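PDB 7ORX: probable benzoylformate decarboxylase from Rhodococcus jostii, which belongs to the thiamine diphosphate-dependent enzymes and has chains of three domains, each with a parallel beta sheet, assembled as a tetramer. Local coordinates for residues 18-23 with 67-72; 100-105 with 112-117; 207-212 with 271-276. All coordinates share one frame; numbering follows the deposited sequence.

How the contacts relate
All three contacts are buried, each within a single domain, but in different ways. Contacts 1 and 3 join neighbouring strands of parallel sheets; contact 2, about 31 Å from the centre of the chain, ties a strand end to a loop that a second subunit helps to cover. Contacts 1 and 2 share the sheet of the N-terminal domain, where strands 68-73 and 95-101 are neighbours and Leu72 O meets Gly100 N at 3.1 Å in a probable hydrogen bond. Contact 3 belongs to the central domain, across the chain's centre. The side chains of contact 1 meet mainly through aliphatic groups, contact 2 is a network of amides, and contact 3 combines a regular ladder of backbone bonds with aliphatic packing.

Contact 1: 18-23 with 67-72; sequences RGLTTV and ATLVNL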
ATOM      1  N   ARG C  18       9.362  25.487 -16.139  1.00 80.30           N
ATOM      2  CA  ARG C  18      10.262  24.626 -15.321  1.00 79.76           C
ATOM      3  C   ARG C  18      11.349  23.918 -16.167  1.00 79.10           C
ATOM      4  O   ARG C  18      12.026  23.038 -15.642  1.00 75.24           O
ATOM      5  CB  ARG C  18       9.410  23.571 -14.610  1.00 79.95           C
ATOM      6  CG  ARG C  18       8.430  24.101 -13.572  1.00 81.88           C
ATOM      7  CD  ARG C  18       9.030  24.910 -12.405  1.00 84.07           C
ATOM      8  NE  ARG C  18       7.944  25.175 -11.446  1.00 84.70           N
ATOM      9  CZ  ARG C  18       7.184  26.248 -11.433  1.00 84.07           C
ATOM     10  NH1 ARG C  18       7.418  27.232 -12.266  1.00 87.41           N
ATOM     11  NH2 ARG C  18       6.195  26.351 -10.580  1.00 84.63           N
ATOM     12  N   GLY C  19      11.493  24.244 -17.450  1.00 82.03           N
ATOM     13  CA  GLY C  19      12.517  23.668 -18.336  1.00 81.16           C
ATOM     14  C   GLY C  19      12.214  22.263 -18.821  1.00 81.12           C
ATOM     15  O   GLY C  19      13.090  21.743 -19.476  1.00 85.57           O
ATOM     16  N   LEU C  20      11.051  21.663 -18.553  1.00 80.65           N
ATOM     17  CA  LEU C  20      10.683  20.279 -19.006  1.00 81.09           C
ATOM     18  C   LEU C  20      10.119  20.291 -20.431  1.00 81.08           C
ATOM     19  O   LEU C  20       9.002  19.760 -20.632  1.00 78.46           O
ATOM     20  CB  LEU C  20       9.647  19.640 -18.080  1.00 82.88           C
ATOM     21  CG  LEU C  20      10.197  19.030 -16.796  1.00 85.59           C
ATOM     22  CD1 LEU C  20      10.707  20.123 -15.872  1.00 89.81           C
ATOM     23  CD2 LEU C  20       9.111  18.245 -16.087  1.00 87.36           C
ATOM     24  N   THR C  21      10.908  20.767 -21.396  1.00 81.52           N
ATOM     25  CA  THR C  21      10.518  20.888 -22.818  1.00 82.57           C
ATOM     26  C   THR C  21      10.942  19.656 -23.640  1.00 80.56           C
ATOM     27  O   THR C  21      10.625  19.629 -24.828  1.00 81.12           O
ATOM     28  CB  THR C  21      11.111  22.172 -23.378  1.00 85.31           C
ATOM     29  OG1 THR C  21      12.455  22.208 -22.916  1.00 86.28           O
ATOM     30  CG2 THR C  21      10.373  23.390 -22.888  1.00 87.13           C
ATOM     31  N   THR C  22      11.562  18.657 -23.019  1.00 77.25           N
ATOM     32  CA  THR C  22      11.904  17.381 -23.665  1.00 76.16           C
ATOM     33  C   THR C  22      11.099  16.270 -23.013  1.00 72.86           C
ATOM     34  O   THR C  22      11.212  16.089 -21.814  1.00 75.47           O
ATOM     35  CB  THR C  22      13.407  17.137 -23.562  1.00 78.26           C
ATOM     36  OG1 THR C  22      14.027  18.306 -24.080  1.00 82.93           O
ATOM     37  CG2 THR C  22      13.857  15.911 -24.316  1.00 77.92           C
ATOM     38  N   VAL C  23      10.305  15.562 -23.780  1.00 71.78           N
ATOM     39  CA  VAL C  23       9.340  14.566 -23.239  1.00 71.01           C
ATOM     40  C   VAL C  23       9.688  13.169 -23.805  1.00 69.13           C
ATOM     41  O   VAL C  23       9.746  13.017 -25.043  1.00 71.44           O
ATOM     42  CB  VAL C  23       7.919  15.006 -23.614  1.00 71.34           C
ATOM     43  CG1 VAL C  23       6.864  14.062 -23.080  1.00 71.78           C
ATOM     44  CG2 VAL C  23       7.672  16.406 -23.169  1.00 72.50           C
ATOM     45  N   ALA C  67      15.181  18.161 -13.712  1.00 74.12           N
ATOM     46  CA  ALA C  67      13.972  17.308 -13.715  1.00 71.34           C
ATOM     47  C   ALA C  67      13.637  16.971 -15.160  1.00 70.55           C
ATOM     48  O   ALA C  67      13.954  17.790 -15.996  1.00 70.86           O
ATOM     49  CB  ALA C  67      12.825  18.028 -13.056  1.00 72.32           C
ATOM     50  N   THR C  68      13.021  15.824 -15.451  1.00 70.26           N
ATOM     51  CA  THR C  68      12.775  15.375 -16.853  1.00 70.99           C
ATOM     52  C   THR C  68      11.435  14.675 -16.981  1.00 67.52           C
ATOM     53  O   THR C  68      11.134  13.891 -16.109  1.00 64.97           O
ATOM     54  CB  THR C  68      13.892  14.425 -17.294  1.00 74.68           C
ATOM     55  OG1 THR C  68      15.084  15.200 -17.211  1.00 81.14           O
ATOM     56  CG2 THR C  68      13.733  13.868 -18.690  1.00 75.64           C
ATOM     57  N   LEU C  69      10.700  14.925 -18.050  1.00 68.52           N
ATOM     58  CA  LEU C  69       9.289  14.480 -18.134  1.00 70.66           C
ATOM     59  C   LEU C  69       9.214  13.164 -18.897  1.00 69.02           C
ATOM     60  O   LEU C  69       9.778  13.060 -19.966  1.00 67.25           O
ATOM     61  CB  LEU C  69       8.463  15.572 -18.829  1.00 74.02           C
ATOM     62  CG  LEU C  69       6.955  15.334 -18.887  1.00 76.38           C
ATOM     63  CD1 LEU C  69       6.342  15.186 -17.496  1.00 77.97           C
ATOM     64  CD2 LEU C  69       6.286  16.491 -19.615  1.00 78.59           C
ATOM     65  N   VAL C  70       8.465  12.218 -18.381  1.00 68.45           N
ATOM     66  CA  VAL C  70       8.189  10.927 -19.065  1.00 68.21           C
ATOM     67  C   VAL C  70       6.673  10.823 -19.224  1.00 70.54           C
ATOM     68  O   VAL C  70       6.002  11.281 -18.321  1.00 73.04           O
ATOM     69  CB  VAL C  70       8.744   9.789 -18.207  1.00 65.69           C
ATOM     70  CG1 VAL C  70       8.393   8.443 -18.784  1.00 66.00           C
ATOM     71  CG2 VAL C  70      10.238   9.959 -17.984  1.00 64.97           C
ATOM     72  N   ASN C  71       6.156  10.231 -20.298  1.00 71.73           N
ATOM     73  CA  ASN C  71       4.702  10.051 -20.485  1.00 72.36           C
ATOM     74  C   ASN C  71       4.441   8.612 -20.934  1.00 74.97           C
ATOM     75  O   ASN C  71       4.835   8.221 -22.049  1.00 79.84           O
ATOM     76  CB  ASN C  71       4.159  11.086 -21.458  1.00 75.08           C
ATOM     77  CG  ASN C  71       2.663  10.983 -21.663  1.00 77.45           C
ATOM     78  OD1 ASN C  71       1.900  10.815 -20.713  1.00 79.93           O
ATOM     79  ND2 ASN C  71       2.233  11.082 -22.909  1.00 79.68           N
ATOM     80  N   LEU C  72       3.765   7.823 -20.118  1.00 74.98           N
ATOM     81  CA  LEU C  72       3.592   6.377 -20.347  1.00 74.17           C
ATOM     82  C   LEU C  72       2.107   6.063 -20.457  1.00 76.44           C
ATOM     83  O   LEU C  72       1.276   6.922 -20.126  1.00 74.88           O
ATOM     84  CB  LEU C  72       4.189   5.639 -19.153  1.00 74.61           C
ATOM     85  CG  LEU C  72       5.676   5.862 -18.935  1.00 75.39           C
ATOM     86  CD1 LEU C  72       6.130   5.230 -17.618  1.00 75.90           C
ATOM     87  CD2 LEU C  72       6.473   5.299 -20.100  1.00 77.89           C
TER
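Leu20 reaches across to the strand start at 67-69 and divides its two methyls between two residues. CD1 meets Ala67 CB at 4.1 Å, while CD2 rests against Leu69 CB at 3.9 Å. Its CG stands opposite the carbonyl carbon (chi1 -81°), which carries the isobutyl group over to the second segment, where it crosses the Leu69 side chain at roughly a right angle. Leu69 takes the other course: with CG turned opposite its own backbone N (chi1 -175°), it lies alongside Val23, both side chains pointing the same way, and CD2 meets Val23 CG2 at 3.8 Å. Farther along, the other methyl of Val23, CG1, lies 4.3 Å from Asn71 CB. No hydrogen bond joins the two segments; the side chains meet through aliphatic groups, with backbone carbonyls alongside.

The backbone prepares this placement. Gly19, with positive phi, is the C-prime residue of a Schellman motif that ends helix 7-17, and Leu20 follows at the centre of an inverse gamma turn. The chain thereby changes direction just before strand 22-25 begins. On the sheet, Leu69 also packs on Val96 and Thr98 of strand 95-101, and its backbone bonds to Phe24. Asn71 OD1 accepts a weak hydrogen bond from Thr98 OG1, and the Asn71 side chain is about 10 Å from a bound thiamine diphosphate. The arrangement, a helix closed by a Schellman motif that leads into a strand beside another parallel strand, belongs to the alpha/beta core of the N-terminal thiamine diphosphate-binding domain.

Contact 2: 100-105 with 112-117; sequences GQQVRS and MLSNVD
The carboxamide of Gln101 grips the backbone of Asn115 with both of its ends. OE1 accepts the N-H of Asn115 N at 3.0 Å along an almost straight line (173° at the hydrogen), and NE2 gives a hydrogen to Asn115 O at 2.8 Å. That carbonyl oxygen lies practically in the plane of the Gln101 amide, and NE2 approaches one of its lone pairs in the carbonyl plane, so the two bonds together fix the rotation of the flat group. OE1 has a second donor, Gln102 N at 2.8 Å, also in the carbonyl plane. The Gln101 chain bends at chi2 (72°) to bring the amide round, and it crosses the Asn115 side chain at about a right angle; the two amide planes are 60° apart.

Gln102 bends likewise at chi2 but points at an earlier part of the loop. Its NE2 makes a weak bond to Met112 O at 2.6 Å, strongly bent at the hydrogen, while its OE1 takes a weak bond from Val103 N. CB and CG of Gln102 lie beside Ser114 OG, each at 4.0 Å. A water links the third amide to the strand: it accepts from Asn115 ND2 and gives a weak bond to Gly100 O.

Gln101 NE2 also bonds Glu131 OE1, giving the amide a second acceptor. Gln101 packs against Ser160 and Pro162 of strand 157-162, Asn115 against Tyr158 of that strand and Ala75 of helix 74-79. The side chain of Leu113, about 5 Å from a bound thiamine diphosphate, touches Ala74 and Ser76 of the same helix and Ser403 of a second subunit, so the loop leaving strand 95-101 is wedged between its own domain and a neighbouring chain.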
ATOM      1  N   GLY C 100      -1.181   8.254 -18.694  1.00 71.65           N
ATOM      2  CA  GLY C 100      -2.588   8.351 -19.101  1.00 71.48           C
ATOM      3  C   GLY C 100      -3.465   7.402 -18.300  1.00 72.25           C
ATOM      4  O   GLY C 100      -3.081   6.262 -18.027  1.00 73.65           O
ATOM      5  N   GLN C 101      -4.660   7.850 -17.959  1.00 73.72           N
ATOM      6  CA  GLN C 101      -5.684   7.011 -17.299  1.00 74.52           C
ATOM      7  C   GLN C 101      -6.959   7.114 -18.125  1.00 75.33           C
ATOM      8  O   GLN C 101      -7.115   8.063 -18.886  1.00 75.78           O
ATOM      9  CB  GLN C 101      -5.828   7.452 -15.849  1.00 74.28           C
ATOM     10  CG  GLN C 101      -7.044   6.912 -15.143  1.00 76.03           C
ATOM     11  CD  GLN C 101      -6.897   5.433 -14.856  1.00 76.65           C
ATOM     12  OE1 GLN C 101      -7.045   4.593 -15.759  1.00 76.21           O
ATOM     13  NE2 GLN C 101      -6.631   5.116 -13.590  1.00 74.28           N
ATOM     14  N   GLN C 102      -7.822   6.130 -17.982  1.00 78.34           N
ATOM     15  CA  GLN C 102      -9.097   6.007 -18.726  1.00 82.25           C
ATOM     16  C   GLN C 102     -10.030   7.148 -18.282  1.00 79.07           C
ATOM     17  O   GLN C 102      -9.720   7.856 -17.316  1.00 78.16           O
ATOM     18  CB  GLN C 102      -9.518   4.562 -18.461  1.00 88.20           C
ATOM     19  CG  GLN C 102     -10.743   4.057 -19.186  1.00 92.37           C
ATOM     20  CD  GLN C 102     -10.649   4.103 -20.685  1.00 92.47           C
ATOM     21  OE1 GLN C 102     -11.241   4.965 -21.323  1.00 99.01           O
ATOM     22  NE2 GLN C 102      -9.975   3.138 -21.253  1.00 91.28           N
ATOM     23  N   VAL C 103     -11.092   7.409 -19.019  1.00 78.83           N
ATOM     24  CA  VAL C 103     -12.039   8.506 -18.677  1.00 79.59           C
ATOM     25  C   VAL C 103     -12.457   8.351 -17.209  1.00 79.94           C
ATOM     26  O   VAL C 103     -12.758   7.253 -16.788  1.00 81.48           O
ATOM     27  CB  VAL C 103     -13.237   8.518 -19.645  1.00 81.19           C
ATOM     28  CG1 VAL C 103     -14.434   9.272 -19.126  1.00 81.58           C
ATOM     29  CG2 VAL C 103     -12.829   9.083 -20.988  1.00 82.44           C
ATOM     30  N   ARG C 104     -12.510   9.451 -16.478  1.00 81.14           N
ATOM     31  CA  ARG C 104     -12.646   9.511 -15.000  1.00 80.54           C
ATOM     32  C   ARG C 104     -13.915   8.766 -14.548  1.00 83.16           C
ATOM     33  O   ARG C 104     -13.804   7.961 -13.621  1.00 85.28           O
ATOM     34  CB  ARG C 104     -12.599  10.989 -14.607  1.00 77.90           C
ATOM     35  CG  ARG C 104     -12.452  11.198 -13.120  1.00 76.32           C
ATOM     36  CD  ARG C 104     -12.290  12.669 -12.804  1.00 75.36           C
ATOM     37  NE  ARG C 104     -10.890  13.052 -12.817  1.00 72.75           N
ATOM     38  CZ  ARG C 104     -10.030  12.896 -11.798  1.00 71.42           C
ATOM     39  NH1 ARG C 104     -10.426  12.368 -10.653  1.00 71.61           N
ATOM     40  NH2 ARG C 104      -8.757  13.253 -11.932  1.00 69.88           N
ATOM     41  N   SER C 105     -15.060   8.957 -15.210  1.00 85.07           N
ATOM     42  CA  SER C 105     -16.337   8.271 -14.844  1.00 87.91           C
ATOM     43  C   SER C 105     -16.264   6.735 -15.015  1.00 90.31           C
ATOM     44  O   SER C 105     -17.054   6.052 -14.351  1.00 93.38           O
ATOM     45  CB  SER C 105     -17.552   8.860 -15.545  1.00 87.90           C
ATOM     46  OG  SER C 105     -17.314   9.132 -16.915  1.00 86.58           O
ATOM     47  N   MET C 112     -11.501  -1.444 -20.166  1.00100.78           N
ATOM     48  CA  MET C 112     -10.206  -1.762 -20.815  1.00101.84           C
ATOM     49  C   MET C 112      -9.254  -0.568 -20.643  1.00 98.50           C
ATOM     50  O   MET C 112      -9.690   0.540 -20.900  1.00 99.36           O
ATOM     51  CB  MET C 112     -10.474  -2.100 -22.295  1.00104.83           C
ATOM     52  CG  MET C 112      -9.311  -2.674 -23.084  1.00106.06           C
ATOM     53  SD  MET C 112      -8.718  -4.302 -22.570  1.00108.59           S
ATOM     54  CE  MET C 112      -7.698  -4.694 -23.989  1.00110.46           C
ATOM     55  N   LEU C 113      -8.033  -0.809 -20.154  1.00100.65           N
ATOM     56  CA  LEU C 113      -6.916   0.173 -19.970  1.00102.26           C
ATOM     57  C   LEU C 113      -7.187   1.155 -18.809  1.00 98.91           C
ATOM     58  O   LEU C 113      -6.560   2.244 -18.804  1.00 94.42           O
ATOM     59  CB  LEU C 113      -6.601   0.892 -21.291  1.00104.96           C
ATOM     60  CG  LEU C 113      -5.617   0.164 -22.232  1.00110.76           C
ATOM     61  CD1 LEU C 113      -4.379  -0.396 -21.515  1.00110.87           C
ATOM     62  CD2 LEU C 113      -6.291  -0.957 -23.018  1.00112.53           C
ATOM     63  N   SER C 114      -8.046   0.759 -17.851  1.00 99.07           N
ATOM     64  CA  SER C 114      -8.104   1.262 -16.446  1.00 96.95           C
ATOM     65  C   SER C 114      -6.847   0.810 -15.694  1.00 98.91           C
ATOM     66  O   SER C 114      -6.540  -0.413 -15.721  1.00101.18           O
ATOM     67  CB  SER C 114      -9.316   0.795 -15.681  1.00 94.52           C
ATOM     68  OG  SER C 114     -10.434   1.549 -16.031  1.00 94.23           O
ATOM     69  N   ASN C 115      -6.177   1.774 -15.053  1.00 97.63           N
ATOM     70  CA  ASN C 115      -5.157   1.595 -13.986  1.00 95.97           C
ATOM     71  C   ASN C 115      -5.930   1.573 -12.650  1.00 99.96           C
ATOM     72  O   ASN C 115      -6.470   2.609 -12.257  1.00104.68           O
ATOM     73  CB  ASN C 115      -4.065   2.664 -14.171  1.00 90.22           C
ATOM     74  CG  ASN C 115      -2.861   2.558 -13.249  1.00 87.67           C
ATOM     75  OD1 ASN C 115      -2.837   1.731 -12.322  1.00 87.87           O
ATOM     76  ND2 ASN C 115      -1.873   3.416 -13.486  1.00 82.19           N
ATOM     77  N   VAL C 116      -6.076   0.399 -12.034  1.00108.94           N
ATOM     78  CA  VAL C 116      -6.830   0.197 -10.756  1.00115.85           C
ATOM     79  C   VAL C 116      -5.870   0.489  -9.584  1.00117.98           C
ATOM     80  O   VAL C 116      -4.907  -0.292  -9.439  1.00126.31           O
ATOM     81  CB  VAL C 116      -7.448  -1.220 -10.670  1.00118.81           C
ATOM     82  CG1 VAL C 116      -8.472  -1.333  -9.538  1.00119.47           C
ATOM     83  CG2 VAL C 116      -8.075  -1.659 -11.997  1.00119.95           C
ATOM     84  N   ASP C 117      -6.095   1.571  -8.816  1.00112.63           N
ATOM     85  CA  ASP C 117      -5.208   2.056  -7.719  1.00109.83           C
ATOM     86  C   ASP C 117      -3.882   2.500  -8.330  1.00103.63           C
ATOM     87  O   ASP C 117      -2.861   1.805  -8.116  1.00103.19           O
ATOM     88  CB  ASP C 117      -4.921   0.999  -6.637  1.00115.68           C
ATOM     89  CG  ASP C 117      -6.108   0.592  -5.765  1.00125.48           C
ATOM     90  OD1 ASP C 117      -7.266   1.077  -6.026  1.00127.01           O
ATOM     91  OD2 ASP C 117      -5.877  -0.197  -4.798  1.00125.87           O
TER
HETATM   92  O   HOH W   1      -2.376   5.477 -14.864  1.00104.40           O

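Contact 3: 207-212 with 271-276; sequences VLVLGP and DLILVV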
ATOM      1  N   VAL C 207      41.117   9.229   5.469  1.00 72.10           N
ATOM      2  CA  VAL C 207      40.806   8.751   4.092  1.00 70.79           C
ATOM      3  C   VAL C 207      39.438   9.314   3.697  1.00 71.00           C
ATOM      4  O   VAL C 207      38.550   9.372   4.582  1.00 71.62           O
ATOM      5  CB  VAL C 207      40.829   7.215   4.011  1.00 70.06           C
ATOM      6  CG1 VAL C 207      39.836   6.527   4.938  1.00 69.64           C
ATOM      7  CG2 VAL C 207      40.626   6.742   2.588  1.00 69.85           C
ATOM      8  N   LEU C 208      39.311   9.786   2.452  1.00 70.63           N
ATOM      9  CA  LEU C 208      38.038  10.236   1.865  1.00 72.03           C
ATOM     10  C   LEU C 208      37.442   9.071   1.100  1.00 71.56           C
ATOM     11  O   LEU C 208      38.145   8.506   0.258  1.00 74.05           O
ATOM     12  CB  LEU C 208      38.297  11.375   0.882  1.00 74.95           C
ATOM     13  CG  LEU C 208      38.923  12.643   1.446  1.00 78.16           C
ATOM     14  CD1 LEU C 208      38.406  13.834   0.649  1.00 80.18           C
ATOM     15  CD2 LEU C 208      38.617  12.825   2.927  1.00 81.21           C
ATOM     16  N   VAL C 209      36.177   8.762   1.338  1.00 70.29           N
ATOM     17  CA  VAL C 209      35.427   7.786   0.513  1.00 69.10           C
ATOM     18  C   VAL C 209      34.315   8.577  -0.145  1.00 67.76           C
ATOM     19  O   VAL C 209      33.685   9.289   0.588  1.00 72.63           O
ATOM     20  CB  VAL C 209      34.899   6.660   1.392  1.00 69.20           C
ATOM     21  CG1 VAL C 209      34.070   5.666   0.598  1.00 69.54           C
ATOM     22  CG2 VAL C 209      36.040   5.980   2.114  1.00 69.51           C
ATOM     23  N   LEU C 210      34.205   8.564  -1.469  1.00 66.02           N
ATOM     24  CA  LEU C 210      33.353   9.514  -2.213  1.00 64.90           C
ATOM     25  C   LEU C 210      32.280   8.751  -2.969  1.00 64.26           C
ATOM     26  O   LEU C 210      32.563   7.695  -3.545  1.00 65.36           O
ATOM     27  CB  LEU C 210      34.202  10.362  -3.160  1.00 65.17           C
ATOM     28  CG  LEU C 210      35.200  11.281  -2.453  1.00 65.97           C
ATOM     29  CD1 LEU C 210      35.988  12.162  -3.415  1.00 66.37           C
ATOM     30  CD2 LEU C 210      34.532  12.154  -1.445  1.00 66.39           C
ATOM     31  N   GLY C 211      31.073   9.309  -2.981  1.00 64.20           N
ATOM     32  CA  GLY C 211      29.908   8.682  -3.621  1.00 63.27           C
ATOM     33  C   GLY C 211      29.345   9.549  -4.726  1.00 62.68           C
ATOM     34  O   GLY C 211      29.812  10.666  -4.973  1.00 63.44           O
ATOM     35  N   PRO C 212      28.261   9.061  -5.355  1.00 61.29           N
ATOM     36  CA  PRO C 212      27.753   9.626  -6.594  1.00 60.90           C
ATOM     37  C   PRO C 212      27.363  11.070  -6.358  1.00 61.90           C
ATOM     38  O   PRO C 212      27.511  11.852  -7.291  1.00 63.07           O
ATOM     39  CB  PRO C 212      26.579   8.732  -7.040  1.00 59.84           C
ATOM     40  CG  PRO C 212      26.312   7.803  -5.911  1.00 59.76           C
ATOM     41  CD  PRO C 212      27.485   7.893  -4.941  1.00 60.61           C
ATOM     42  N   ASP C 271      42.405   6.198  10.774  1.00 81.87           N
ATOM     43  CA  ASP C 271      41.746   6.577  12.069  1.00 81.97           C
ATOM     44  C   ASP C 271      40.446   7.351  11.811  1.00 81.07           C
ATOM     45  O   ASP C 271      39.563   7.374  12.725  1.00 81.68           O
ATOM     46  CB  ASP C 271      42.664   7.409  12.974  1.00 82.00           C
ATOM     47  CG  ASP C 271      43.230   8.671  12.351  1.00 82.80           C
ATOM     48  OD1 ASP C 271      43.426   8.704  11.147  1.00 83.34           O
ATOM     49  OD2 ASP C 271      43.488   9.615  13.096  1.00 89.92           O
ATOM     50  N   LEU C 272      40.332   7.974  10.629  1.00 79.28           N
ATOM     51  CA  LEU C 272      39.109   8.695  10.189  1.00 76.69           C
ATOM     52  C   LEU C 272      38.761   8.311   8.745  1.00 73.23           C
ATOM     53  O   LEU C 272      39.560   8.637   7.876  1.00 71.49           O
ATOM     54  CB  LEU C 272      39.356  10.200  10.327  1.00 75.87           C
ATOM     55  CG  LEU C 272      38.101  11.029  10.116  1.00 76.70           C
ATOM     56  CD1 LEU C 272      37.200  10.968  11.345  1.00 76.58           C
ATOM     57  CD2 LEU C 272      38.477  12.444   9.752  1.00 78.23           C
ATOM     58  N   ILE C 273      37.618   7.649   8.560  1.00 70.72           N
ATOM     59  CA  ILE C 273      36.927   7.459   7.256  1.00 70.05           C
ATOM     60  C   ILE C 273      35.916   8.603   7.154  1.00 70.41           C
ATOM     61  O   ILE C 273      34.898   8.531   7.844  1.00 69.43           O
ATOM     62  CB  ILE C 273      36.164   6.104   7.157  1.00 69.75           C
ATOM     63  CG1 ILE C 273      36.811   4.894   7.848  1.00 69.87           C
ATOM     64  CG2 ILE C 273      35.809   5.794   5.724  1.00 68.52           C
ATOM     65  CD1 ILE C 273      38.228   4.731   7.592  1.00 70.34           C
ATOM     66  N   LEU C 274      36.139   9.602   6.297  1.00 70.59           N
ATOM     67  CA  LEU C 274      35.094  10.585   5.941  1.00 69.55           C
ATOM     68  C   LEU C 274      34.423  10.120   4.653  1.00 69.83           C
ATOM     69  O   LEU C 274      35.061  10.139   3.593  1.00 70.89           O
ATOM     70  CB  LEU C 274      35.719  11.964   5.772  1.00 70.23           C
ATOM     71  CG  LEU C 274      34.777  13.018   5.210  1.00 71.70           C
ATOM     72  CD1 LEU C 274      33.625  13.280   6.186  1.00 74.90           C
ATOM     73  CD2 LEU C 274      35.561  14.278   4.902  1.00 72.83           C
ATOM     74  N   VAL C 275      33.171   9.689   4.744  1.00 70.11           N
ATOM     75  CA  VAL C 275      32.341   9.250   3.583  1.00 68.95           C
ATOM     76  C   VAL C 275      31.482  10.441   3.184  1.00 67.17           C
ATOM     77  O   VAL C 275      30.681  10.805   3.981  1.00 66.78           O
ATOM     78  CB  VAL C 275      31.452   8.038   3.932  1.00 69.42           C
ATOM     79  CG1 VAL C 275      30.545   7.646   2.769  1.00 68.81           C
ATOM     80  CG2 VAL C 275      32.300   6.857   4.416  1.00 70.51           C
ATOM     81  N   VAL C 276      31.593  10.919   1.950  1.00 66.06           N
ATOM     82  CA  VAL C 276      30.797  12.055   1.411  1.00 64.33           C
ATOM     83  C   VAL C 276      29.942  11.544   0.235  1.00 63.42           C
ATOM     84  O   VAL C 276      30.472  10.951  -0.705  1.00 63.92           O
ATOM     85  CB  VAL C 276      31.723  13.216   1.010  1.00 63.50           C
ATOM     86  CG1 VAL C 276      30.902  14.415   0.598  1.00 63.52           C
ATOM     87  CG2 VAL C 276      32.688  13.570   2.132  1.00 62.95           C
TER
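Val207 and Val209 place one methyl each against Ile273. Val207 CG1 meets Ile273 CD1 at 3.6 Å, and Val209 CG2 meets Ile273 CG2 at the same 3.6 Å; in both pairs the side chains run side by side, pointing the same way. Val207 CG1 sits between its backbone N and carbonyl carbon (chi1 60°), the torsion that brings it to Ile273. On the opposite face of the sheet, formed by Leu208, Leu210, Leu274 and Val276, Leu208 CD2 touches Leu274 CD2 at 3.9 Å, and Leu210 CD2 touches Val276 CB at 3.9 Å.

Between the faces runs a parallel ladder. Val209 N donates to Leu274 O at 2.9 Å, nearly straight at the hydrogen (172°), and Val209 O takes the bond from Val276 N at 3.0 Å. Just past the strand, Gly211 N continues the ladder to Val276 O, with a more bent bond (139°). In contrast to this buried, closely packed core, the ends at Pro212 and Asp271 are partly exposed and lie beyond the packed region. The Asp271 carboxylate is turned instead to the chain before strand 206-210, accepting from Thr204 N and Asn205 N.

This pair forms the middle of the central domain's Rossmann-like sheet, with strand 234-236 flanking 206-210 and strand 297-302 flanking 272-276. Helix 190-202 covers the leucine face through Leu200, which touches Leu272 and Leu274, while Val209 on the opposite face packs on Leu256.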